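Local coordinates for protein RNA silencing suppressor p19 (Tomato bushy stunt virus, PDB 4J39) that probably suppresses RNA silencing by binding small interfering RNA duplexes as a homodimer, acting as a molecular caliper that selects them by length, at residues Y54-A59 with R93-S98. Residues are numbered along the deposited sequence; the frame is centred on the assembly and turned at random. Where two conformers were deposited one is given.
With SO4 (sulfate ion), chain F; nucleotides of chain B.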
# COMPACT_ATOMS: atom_id res chain seq x y z
N TYR A 54 2.16 3.13 -19.83
CA TYR A 54 0.90 2.62 -19.43
C TYR A 54 -0.16 3.60 -19.94
O TYR A 54 -0.09 4.78 -19.63
CB TYR A 54 0.70 2.35 -17.94
CG TYR A 54 -0.73 1.91 -17.57
CD1 TYR A 54 -1.28 0.72 -18.06
CD2 TYR A 54 -1.50 2.69 -16.67
CE1 TYR A 54 -2.54 0.35 -17.73
CE2 TYR A 54 -2.76 2.29 -16.29
CZ TYR A 54 -3.31 1.14 -16.87
OH TYR A 54 -4.62 0.83 -16.46
N ASP A 55 -1.12 3.10 -20.70
CA ASP A 55 -2.05 4.05 -21.40
C ASP A 55 -3.51 3.78 -21.05
O ASP A 55 -4.42 4.30 -21.76
CB ASP A 55 -1.89 4.03 -22.92
CG ASP A 55 -2.38 2.71 -23.56
OD1 ASP A 55 -2.94 1.79 -22.88
OD2 ASP A 55 -2.26 2.66 -24.83
N ARG A 56 -3.72 2.95 -20.03
CA ARG A 56 -4.99 2.68 -19.42
C ARG A 56 -5.92 1.90 -20.28
O ARG A 56 -7.09 1.98 -20.07
CB ARG A 56 -5.71 4.00 -19.04
CG ARG A 56 -5.02 4.90 -18.07
CD ARG A 56 -6.17 5.72 -17.48
NE ARG A 56 -5.71 6.97 -16.89
CZ ARG A 56 -6.51 7.91 -16.36
NH1 ARG A 56 -7.84 7.78 -16.36
NH2 ARG A 56 -5.96 9.01 -15.83
N THR A 57 -5.40 1.17 -21.25
CA THR A 57 -6.16 0.20 -22.02
C THR A 57 -6.02 -1.15 -21.40
O THR A 57 -5.03 -1.43 -20.57
CB THR A 57 -5.67 0.16 -23.48
OG1 THR A 57 -4.27 -0.37 -23.50
CG2 THR A 57 -5.77 1.54 -24.16
N GLU A 58 -6.86 -2.10 -21.83
CA GLU A 58 -6.78 -3.47 -21.32
C GLU A 58 -5.51 -4.14 -21.81
O GLU A 58 -4.91 -4.90 -21.07
CB GLU A 58 -7.99 -4.34 -21.69
CG GLU A 58 -9.26 -3.84 -20.99
CD GLU A 58 -9.58 -4.56 -19.68
OE1 GLU A 58 -8.65 -4.87 -18.87
OE2 GLU A 58 -10.79 -4.80 -19.50
N ALA A 59 -5.15 -3.88 -23.06
CA ALA A 59 -3.91 -4.39 -23.62
C ALA A 59 -2.66 -3.96 -22.82
O ALA A 59 -1.86 -4.80 -22.38
CB ALA A 59 -3.77 -3.95 -25.03
N ARG A 93 3.86 4.05 -7.80
CA ARG A 93 3.32 5.36 -7.84
C ARG A 93 2.69 5.65 -9.22
O ARG A 93 3.31 5.40 -10.30
CB ARG A 93 4.41 6.37 -7.52
CG ARG A 93 3.90 7.77 -7.73
CD ARG A 93 4.51 8.73 -6.85
NE ARG A 93 3.96 10.08 -7.04
CZ ARG A 93 4.30 11.12 -6.29
NH1 ARG A 93 5.18 10.95 -5.31
NH2 ARG A 93 3.82 12.33 -6.54
N PHE A 94 1.43 6.11 -9.17
CA PHE A 94 0.71 6.46 -10.38
C PHE A 94 -0.28 7.61 -10.07
O PHE A 94 -1.01 7.53 -9.06
CB PHE A 94 -0.01 5.22 -10.89
CG PHE A 94 -0.70 5.42 -12.19
CD1 PHE A 94 -0.05 5.92 -13.31
CD2 PHE A 94 -2.09 5.07 -12.29
CE1 PHE A 94 -0.74 6.05 -14.56
CE2 PHE A 94 -2.77 5.27 -13.48
CZ PHE A 94 -2.11 5.72 -14.59
N ARG A 95 -0.22 8.68 -10.84
CA ARG A 95 -1.24 9.77 -10.73
C ARG A 95 -1.36 10.35 -9.29
O ARG A 95 -2.45 10.52 -8.74
CB ARG A 95 -2.60 9.23 -11.16
CG ARG A 95 -2.63 8.86 -12.67
CD ARG A 95 -3.95 8.17 -13.00
NE ARG A 95 -5.08 9.03 -12.70
CZ ARG A 95 -6.32 8.62 -12.40
NH1 ARG A 95 -6.63 7.30 -12.32
NH2 ARG A 95 -7.27 9.56 -12.16
N GLY A 96 -0.21 10.60 -8.67
CA GLY A 96 -0.20 11.27 -7.41
C GLY A 96 -0.33 10.36 -6.18
O GLY A 96 -0.20 10.81 -5.03
N VAL A 97 -0.61 9.06 -6.39
CA VAL A 97 -0.78 8.16 -5.28
C VAL A 97 0.28 7.04 -5.29
O VAL A 97 0.54 6.46 -6.35
CB VAL A 97 -2.26 7.57 -5.07
CG1 VAL A 97 -3.49 8.27 -5.89
CG2 VAL A 97 -2.37 6.22 -4.42
N SER A 98 0.89 6.88 -4.13
CA SER A 98 1.92 5.84 -3.87
C SER A 98 1.32 4.81 -2.94
O SER A 98 0.61 5.13 -1.97
CB SER A 98 3.07 6.55 -3.22
OG SER A 98 3.94 5.62 -2.76
S SO4 F . 2.81 12.26 -9.78
O1 SO4 F . 2.53 10.76 -9.62
O2 SO4 F . 2.40 13.18 -8.71
O3 SO4 F . 4.25 12.57 -9.95
O4 SO4 F . 2.03 12.68 -10.94
P U B 12 7.07 8.37 -3.09
OP1 U B 12 6.37 8.25 -4.42
OP2 U B 12 8.43 8.77 -3.26
O5' U B 12 6.30 9.32 -2.09
C5' U B 12 4.89 9.10 -1.82
C4' U B 12 4.34 10.06 -0.80
O4' U B 12 5.08 9.82 0.43
C3' U B 12 4.66 11.54 -1.04
O3' U B 12 3.81 12.17 -1.94
C2' U B 12 4.42 12.09 0.35
O2' U B 12 3.07 12.09 0.77
C1' U B 12 5.19 11.05 1.12
N1 U B 12 6.65 11.23 1.31
C2 U B 12 7.03 12.08 2.32
O2 U B 12 6.24 12.75 2.94
N3 U B 12 8.40 12.17 2.51
C4 U B 12 9.44 11.54 1.87
O4 U B 12 10.61 11.75 2.28
C5 U B 12 8.98 10.63 0.83
C6 U B 12 7.63 10.54 0.60
P G B 13 4.33 13.36 -2.87
OP1 G B 13 3.19 13.58 -3.83
OP2 G B 13 5.71 13.19 -3.37
O5' G B 13 4.32 14.59 -1.84
C5' G B 13 3.11 14.99 -1.24
C4' G B 13 3.36 16.07 -0.22
O4' G B 13 4.09 15.48 0.86
C3' G B 13 4.26 17.26 -0.63
O3' G B 13 3.47 18.20 -1.36
C2' G B 13 4.69 17.78 0.72
O2' G B 13 3.68 18.44 1.42
C1' G B 13 4.98 16.46 1.40
N9 G B 13 6.33 15.95 1.24
C8 G B 13 6.79 14.99 0.41
N7 G B 13 8.08 14.73 0.55
C5 G B 13 8.49 15.66 1.50
C6 G B 13 9.80 15.96 2.05
O6 G B 13 10.88 15.40 1.83
N1 G B 13 9.81 17.02 3.01
C2 G B 13 8.71 17.75 3.35
N2 G B 13 8.91 18.76 4.25
N3 G B 13 7.47 17.52 2.84
C4 G B 13 7.44 16.42 1.93
P C B 11 11.70 4.71 -2.32
OP1 C B 11 11.58 4.07 -3.65
OP2 C B 11 12.60 5.87 -1.86
O5' C B 11 10.27 5.29 -1.87
C5' C B 11 9.12 4.46 -2.06
C4' C B 11 8.04 5.08 -1.21
O4' C B 11 8.36 4.97 0.19
C3' C B 11 7.82 6.58 -1.34
O3' C B 11 7.13 6.88 -2.52
C2' C B 11 6.98 6.84 -0.12
O2' C B 11 5.66 6.26 -0.30
C1' C B 11 7.81 6.07 0.87
N1 C B 11 8.96 6.80 1.50
C2 C B 11 8.70 7.67 2.55
O2 C B 11 7.55 7.86 2.93
N3 C B 11 9.72 8.30 3.15
C4 C B 11 10.96 8.12 2.69
N4 C B 11 11.99 8.76 3.27
C5 C B 11 11.25 7.28 1.62
C6 C B 11 10.22 6.63 1.05
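The type I' turn of the beta hairpin joining strands 87-94 and 97-104 meets the loop 54-57 that leads into helix 58-65 through Phe94 and Arg95, on the helix-packed side of the RNA-binding sheet. Tyr54 turns its edge to the face of Phe94 in an offset edge-to-face pair, planes at 68°, with Tyr54 CD2 3.7 Å from Phe94 CZ. In both residues CG is anti to the backbone N, and the rings reach into the gap between the segments. Beside them the guanidinium of Arg56 lies flat on that of Arg95, planes 29° from parallel. Arg56 NH2 lies over one face of the Arg95 group, toward its rim, 3.3 Å from Arg95 NE, two donors that do not bond. The carboxylates of Asp32, at Arg95 NE, and of C-terminal Pro127, at Arg95 NH2, probably offset the paired charge; Asp32 O takes Arg56 NH2 and Leu125 O takes Arg95 NH1. On the RNA side, Arg93 NH1 donates to U12 OP1 (3.1 Å) and G13 OP2 of chain B, while Arg93 NE and Gly96 N share O1 of a sulfate probably from the crystallisation liquor. Helix 108-124 packs on Phe94 and accepts from Tyr54 OH at Leu123 O, helix 58-65 touches the Tyr54 ring, and at Ser98 edge strand 97-104 pairs antiparallel with the second subunit, carrying the sheet across the interface.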